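PDB 6AKZ: GlcNAc Inducible Gene 2, GIG2 from Candida albicans, which binds an iron(III) ion and is probably an oxygenase of the DUF1479 family, within the cupin clan, encoded by a gene induced by N-acetylglucosamine. Local coordinates for residues A417-L422 and M432-F437; T380-L385 and R451-Q456. All coordinates share one frame; numbering follows the deposited sequence.

Contact 1 of 2, residues A417-L422 and M432-F437; sequences ANIDDL and MGLEEF
Leu422 and Leu434 meet at about a right angle, methyl against methyl: CD1 of Leu422 lies 3.5 Å from CD1 of Leu434, closer than two methyl carbons normally sit. The same CD1 of Leu434 also receives CD1 of Ile419, at 3.9 Å, so one leucine branch is touched by two side chains of the 3-10 turn 419-422. Ile419 reaches it from a slant. The CB of this isoleucine does not aim at the loop 432-437, but with CG1 beside the backbone N (chi1 -77°) and a second bend at chi2, its terminal methyl comes nearer.

Leu422 divides its fork between two partners. While CD1 goes to Leu434, CD2 lies 3.9 Å from CG of Met432, the two side chains running obliquely past one another. Met432 is bent at both chi2 and chi3, and a flexible thioether suits a place where one side chain must also pack on Phe141, Trp132 and Val173. Branched aliphatic residues suit the other positions: no hydrogen bond joins the segments, and the contact rests on methyl and methylene groups. Leu422 and Met432 are buried, whereas Ile419 is exposed.

The turn that presents Ile419 and Leu422 is held by two backbone hydrogen bonds, from Asp421 N to Asn418 O (2.8 Å) and from Leu422 N to Ile419 O (3.1 Å). Between Met432 and Leu434, Gly433 takes positive phi (81°), a conformation easiest for a residue without a side chain, and its carbonyl O accepts a bond from Arg389. A short link and helix 426-431 connect the two apolar patches, and the chain leaves the helix through Gly433 in a Schellman motif, the classic glycine-based C-terminal helix cap.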
loop_
_atom_site.group_PDB
_atom_site.type_symbol
_atom_site.label_atom_id
_atom_site.label_comp_id
_atom_site.label_asym_id
_atom_site.label_seq_id
_atom_site.Cartn_x
_atom_site.Cartn_y
_atom_site.Cartn_z
ATOM N N ALA A 417 10.591 4.322 22.231
ATOM C CA ALA A 417 9.449 3.495 22.646
ATOM C C ALA A 417 9.173 3.694 24.074
ATOM O O ALA A 417 10.090 3.657 24.874
ATOM C CB ALA A 417 9.779 2.040 22.444
ATOM N N ASN A 418 7.950 3.994 24.395
ATOM C CA ASN A 418 7.518 4.037 25.780
ATOM C C ASN A 418 6.163 3.473 25.897
ATOM O O ASN A 418 5.210 4.033 25.359
ATOM C CB ASN A 418 7.507 5.469 26.329
ATOM C CG ASN A 418 8.766 5.806 27.042
ATOM O OD1 ASN A 418 9.516 6.668 26.620
ATOM N ND2 ASN A 418 9.018 5.107 28.146
ATOM N N ILE A 419 6.058 2.364 26.627
ATOM C CA ILE A 419 4.777 1.774 26.924
ATOM C C ILE A 419 3.758 2.825 27.382
ATOM O O ILE A 419 2.579 2.725 27.059
ATOM C CB ILE A 419 4.909 0.680 28.041
ATOM C CG1 ILE A 419 5.492 -0.593 27.467
ATOM C CG2 ILE A 419 3.565 0.354 28.653
ATOM C CD1 ILE A 419 4.468 -1.440 26.725
ATOM N N ASP A 420 4.171 3.805 28.183
ATOM C CA ASP A 420 3.200 4.764 28.675
ATOM C C ASP A 420 2.588 5.647 27.556
ATOM O O ASP A 420 1.515 6.173 27.796
ATOM C CB ASP A 420 3.772 5.728 29.729
ATOM C CG ASP A 420 3.946 5.077 31.131
ATOM O OD1 ASP A 420 3.520 3.923 31.380
ATOM O OD2 ASP A 420 4.531 5.788 31.990
ATOM N N ASP A 421 3.242 5.769 26.401
ATOM C CA ASP A 421 2.683 6.521 25.240
ATOM C C ASP A 421 1.407 5.858 24.704
ATOM O O ASP A 421 0.634 6.458 23.949
ATOM C CB ASP A 421 3.707 6.591 24.114
ATOM C CG ASP A 421 4.989 7.319 24.514
ATOM O OD1 ASP A 421 4.901 8.075 25.507
ATOM O OD2 ASP A 421 6.029 7.200 23.813
ATOM N N LEU A 422 1.183 4.596 25.069
ATOM C CA LEU A 422 -0.011 3.910 24.695
ATOM C C LEU A 422 -1.130 4.221 25.635
ATOM O O LEU A 422 -2.204 3.843 25.368
ATOM C CB LEU A 422 0.249 2.397 24.599
ATOM C CG LEU A 422 1.326 1.950 23.617
ATOM C CD1 LEU A 422 1.894 0.573 23.890
ATOM C CD2 LEU A 422 0.707 2.003 22.227
ATOM N N MET A 432 -0.268 -3.286 18.678
ATOM C CA MET A 432 1.133 -3.317 18.817
ATOM C C MET A 432 1.612 -4.679 19.186
ATOM O O MET A 432 2.773 -4.849 19.389
ATOM C CB MET A 432 1.551 -2.359 19.991
ATOM C CG MET A 432 1.351 -0.887 19.743
ATOM S SD MET A 432 2.419 -0.284 18.396
ATOM C CE MET A 432 4.074 -0.597 18.926
ATOM N N GLY A 433 0.731 -5.654 19.323
ATOM C CA GLY A 433 1.145 -7.005 19.626
ATOM C C GLY A 433 1.432 -7.194 21.115
ATOM O O GLY A 433 2.152 -8.106 21.461
ATOM N N LEU A 434 0.902 -6.329 21.980
ATOM C CA LEU A 434 1.298 -6.305 23.399
ATOM C C LEU A 434 0.201 -6.898 24.271
ATOM O O LEU A 434 0.381 -6.965 25.486
ATOM C CB LEU A 434 1.605 -4.862 23.822
ATOM C CG LEU A 434 2.801 -4.198 23.100
ATOM C CD1 LEU A 434 2.887 -2.696 23.386
ATOM C CD2 LEU A 434 4.117 -4.868 23.446
ATOM N N GLU A 435 -0.946 -7.283 23.679
ATOM C CA GLU A 435 -2.065 -7.765 24.446
ATOM C C GLU A 435 -2.834 -8.718 23.553
ATOM O O GLU A 435 -2.981 -8.442 22.353
ATOM C CB GLU A 435 -2.950 -6.586 24.788
ATOM C CG GLU A 435 -4.211 -6.952 25.538
ATOM C CD GLU A 435 -3.876 -7.540 26.912
ATOM O OE1 GLU A 435 -3.224 -6.827 27.715
ATOM O OE2 GLU A 435 -4.190 -8.728 27.137
ATOM N N GLU A 436 -3.360 -9.805 24.134
ATOM C CA GLU A 436 -4.103 -10.768 23.353
ATOM C C GLU A 436 -5.407 -10.123 22.885
ATOM O O GLU A 436 -5.977 -9.198 23.516
ATOM C CB GLU A 436 -4.444 -12.034 24.184
ATOM C CG GLU A 436 -3.221 -12.785 24.682
ATOM C CD GLU A 436 -2.725 -12.349 26.089
ATOM O OE1 GLU A 436 -2.731 -11.123 26.502
ATOM O OE2 GLU A 436 -2.308 -13.275 26.812
ATOM N N PHE A 437 -5.885 -10.622 21.769
ATOM C CA PHE A 437 -7.180 -10.200 21.172
ATOM C C PHE A 437 -8.351 -10.813 21.880
ATOM O O PHE A 437 -8.296 -11.938 22.314
ATOM C CB PHE A 437 -7.201 -10.551 19.682
ATOM C CG PHE A 437 -6.161 -9.820 18.903
ATOM C CD1 PHE A 437 -6.389 -8.492 18.549
ATOM C CD2 PHE A 437 -4.979 -10.418 18.583
ATOM C CE1 PHE A 437 -5.400 -7.775 17.913
ATOM C CE2 PHE A 437 -4.003 -9.708 17.881
ATOM C CZ PHE A 437 -4.247 -8.370 17.537
#

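Contact 2 of 2, residues T380-L385 and R451-Q456; sequences TNIQTL and RSIANQ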
loop_
_atom_site.group_PDB
_atom_site.type_symbol
_atom_site.label_atom_id
_atom_site.label_comp_id
_atom_site.label_asym_id
_atom_site.label_seq_id
_atom_site.Cartn_x
_atom_site.Cartn_y
_atom_site.Cartn_z
ATOM N N THR A 380 -1.022 -13.321 6.794
ATOM C CA THR A 380 0.343 -12.931 6.316
ATOM C C THR A 380 0.899 -11.759 7.150
ATOM O O THR A 380 1.965 -11.298 6.813
ATOM C CB THR A 380 0.412 -12.636 4.804
ATOM O OG1 THR A 380 -0.419 -11.499 4.463
ATOM C CG2 THR A 380 -0.056 -13.844 3.949
ATOM N N ASN A 381 0.115 -11.236 8.117
ATOM C CA ASN A 381 0.501 -10.167 9.007
ATOM C C ASN A 381 0.834 -10.647 10.427
ATOM O O ASN A 381 1.153 -9.840 11.290
ATOM C CB ASN A 381 -0.532 -9.052 9.022
ATOM C CG ASN A 381 -0.325 -8.101 7.859
ATOM O OD1 ASN A 381 0.834 -7.972 7.394
ATOM N ND2 ASN A 381 -1.390 -7.539 7.291
ATOM N N ILE A 382 0.743 -11.935 10.678
ATOM C CA ILE A 382 1.107 -12.411 12.034
ATOM C C ILE A 382 2.607 -12.183 12.283
ATOM O O ILE A 382 3.026 -11.785 13.403
ATOM C CB ILE A 382 0.683 -13.864 12.235
ATOM C CG1 ILE A 382 -0.832 -14.014 12.086
ATOM C CG2 ILE A 382 1.184 -14.344 13.576
ATOM C CD1 ILE A 382 -1.666 -13.265 13.089
ATOM N N GLN A 383 3.429 -12.334 11.255
ATOM C CA GLN A 383 4.882 -12.047 11.482
ATOM C C GLN A 383 5.136 -10.584 11.784
ATOM O O GLN A 383 5.961 -10.247 12.595
ATOM C CB GLN A 383 5.695 -12.469 10.264
ATOM C CG GLN A 383 5.759 -13.960 10.118
ATOM C CD GLN A 383 6.642 -14.677 11.138
ATOM O OE1 GLN A 383 7.228 -14.077 12.075
ATOM N NE2 GLN A 383 6.744 -15.994 10.960
ATOM N N THR A 384 4.359 -9.724 11.172
ATOM C CA THR A 384 4.413 -8.316 11.430
ATOM C C THR A 384 4.006 -8.006 12.871
ATOM O O THR A 384 4.710 -7.258 13.520
ATOM C CB THR A 384 3.535 -7.491 10.428
ATOM O OG1 THR A 384 4.153 -7.609 9.152
ATOM C CG2 THR A 384 3.412 -6.041 10.819
ATOM N N LEU A 385 2.951 -8.641 13.348
ATOM C CA LEU A 385 2.435 -8.410 14.679
ATOM C C LEU A 385 3.647 -8.751 15.664
ATOM O O LEU A 385 3.893 -8.031 16.598
ATOM C CB LEU A 385 1.305 -9.371 14.934
ATOM C CG LEU A 385 0.658 -9.346 16.306
ATOM C CD1 LEU A 385 0.036 -8.044 16.620
ATOM C CD2 LEU A 385 -0.340 -10.507 16.340
ATOM N N ARG A 451 -7.908 -14.203 15.100
ATOM C CA ARG A 451 -7.632 -13.720 16.399
ATOM C C ARG A 451 -7.025 -14.815 17.252
ATOM O O ARG A 451 -6.063 -14.576 17.951
ATOM C CB ARG A 451 -8.856 -13.111 17.052
ATOM C CG ARG A 451 -9.263 -11.795 16.499
ATOM C CD ARG A 451 -10.429 -11.186 17.238
ATOM N NE ARG A 451 -10.906 -9.996 16.526
ATOM C CZ ARG A 451 -11.688 -9.056 17.004
ATOM N NH1 ARG A 451 -12.194 -9.123 18.241
ATOM N NH2 ARG A 451 -12.006 -8.021 16.197
ATOM N N SER A 452 -7.569 -16.015 17.187
ATOM C CA SER A 452 -6.998 -17.120 17.923
ATOM C C SER A 452 -5.571 -17.436 17.496
ATOM O O SER A 452 -4.680 -17.678 18.354
ATOM C CB SER A 452 -7.882 -18.364 17.819
ATOM O OG SER A 452 -7.220 -19.467 18.479
ATOM N N ILE A 453 -5.347 -17.466 16.190
ATOM C CA ILE A 453 -4.014 -17.785 15.656
ATOM C C ILE A 453 -2.998 -16.713 16.131
ATOM O O ILE A 453 -1.879 -17.053 16.602
ATOM C CB ILE A 453 -4.088 -17.880 14.163
ATOM C CG1 ILE A 453 -4.874 -19.150 13.766
ATOM C CG2 ILE A 453 -2.677 -17.840 13.530
ATOM C CD1 ILE A 453 -5.359 -19.135 12.318
ATOM N N ALA A 454 -3.393 -15.438 16.093
ATOM C CA ALA A 454 -2.518 -14.403 16.647
ATOM C C ALA A 454 -2.187 -14.593 18.127
ATOM O O ALA A 454 -1.020 -14.507 18.533
ATOM C CB ALA A 454 -3.085 -13.010 16.447
ATOM N N ASN A 455 -3.200 -14.858 18.903
ATOM C CA ASN A 455 -3.011 -15.148 20.298
ATOM C C ASN A 455 -2.085 -16.320 20.557
ATOM O O ASN A 455 -1.216 -16.211 21.455
ATOM C CB ASN A 455 -4.353 -15.358 20.941
ATOM C CG ASN A 455 -5.147 -14.070 21.097
ATOM O OD1 ASN A 455 -4.684 -12.934 20.855
ATOM N ND2 ASN A 455 -6.344 -14.235 21.529
ATOM N N GLN A 456 -2.209 -17.388 19.789
ATOM C CA GLN A 456 -1.285 -18.495 19.853
ATOM C C GLN A 456 0.172 -18.112 19.528
ATOM O O GLN A 456 1.108 -18.559 20.195
ATOM C CB GLN A 456 -1.703 -19.611 18.931
ATOM C CG GLN A 456 -3.049 -20.309 19.191
ATOM C CD GLN A 456 -3.482 -21.127 17.987
ATOM O OE1 GLN A 456 -2.703 -21.874 17.440
ATOM N NE2 GLN A 456 -4.719 -20.936 17.502
#
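Ile382 carries CG1 anti to its carbonyl carbon (chi1 -61°), whereas Leu385 has CG anti to the backbone N (chi1 177°); these two settings bring one methyl of each residue to the same alanine. The motif is a helix-helix contact, in which residues three apart on helix 382-394 place their side chains against helix 445-460. CD1 of Ile382 packs 3.7 Å from CB of Ala454 and lies 3.8 Å from its CA, thus touching the backbone of the second helix. CD2 of Leu385 meets the same CB at 3.7 Å.

Alanine suits this place because its short side chain lets larger ones come close: the CA atoms of Ile382 and Ala454 are 6.2 Å apart. Ile382 also packs on Ile450 and Ala457, and Leu385 on Leu458, which extends the apolar seam along helix 445-460. Two polar residues of segment 451-456 have partners of their own. Arg451 points away from helix 382-394 and forms a salt bridge with Asp167, while the amide of Gln456 folds back one turn, its NE2 donating to OG of Ser452 at 3.1 Å, with that oxygen only 6° out of the amide plane.

In the fold
Contact 1 is nested along the chain inside the loop that contact 2 closes: 380-385 comes first, then 417-422, 432-437 and finally 451-456. Their centres are 15 Å apart, on the same side of the chain's centre and away from the iron site. Helix 382-394 serves both, since Met432 and Leu434 of contact 1 pack on its later residues, Thr388, Phe392 and Leu393. The contacts also touch directly: Phe437 N lies 2.8 Å from OD1 of Asn455, a probable hydrogen bond, and Phe437 CE2 packs 3.7 Å from CB of Ala454. Together they join helices 382-394 and 445-460 to the loops at the two ends of helix 426-431, all within the C-terminal part of the chain.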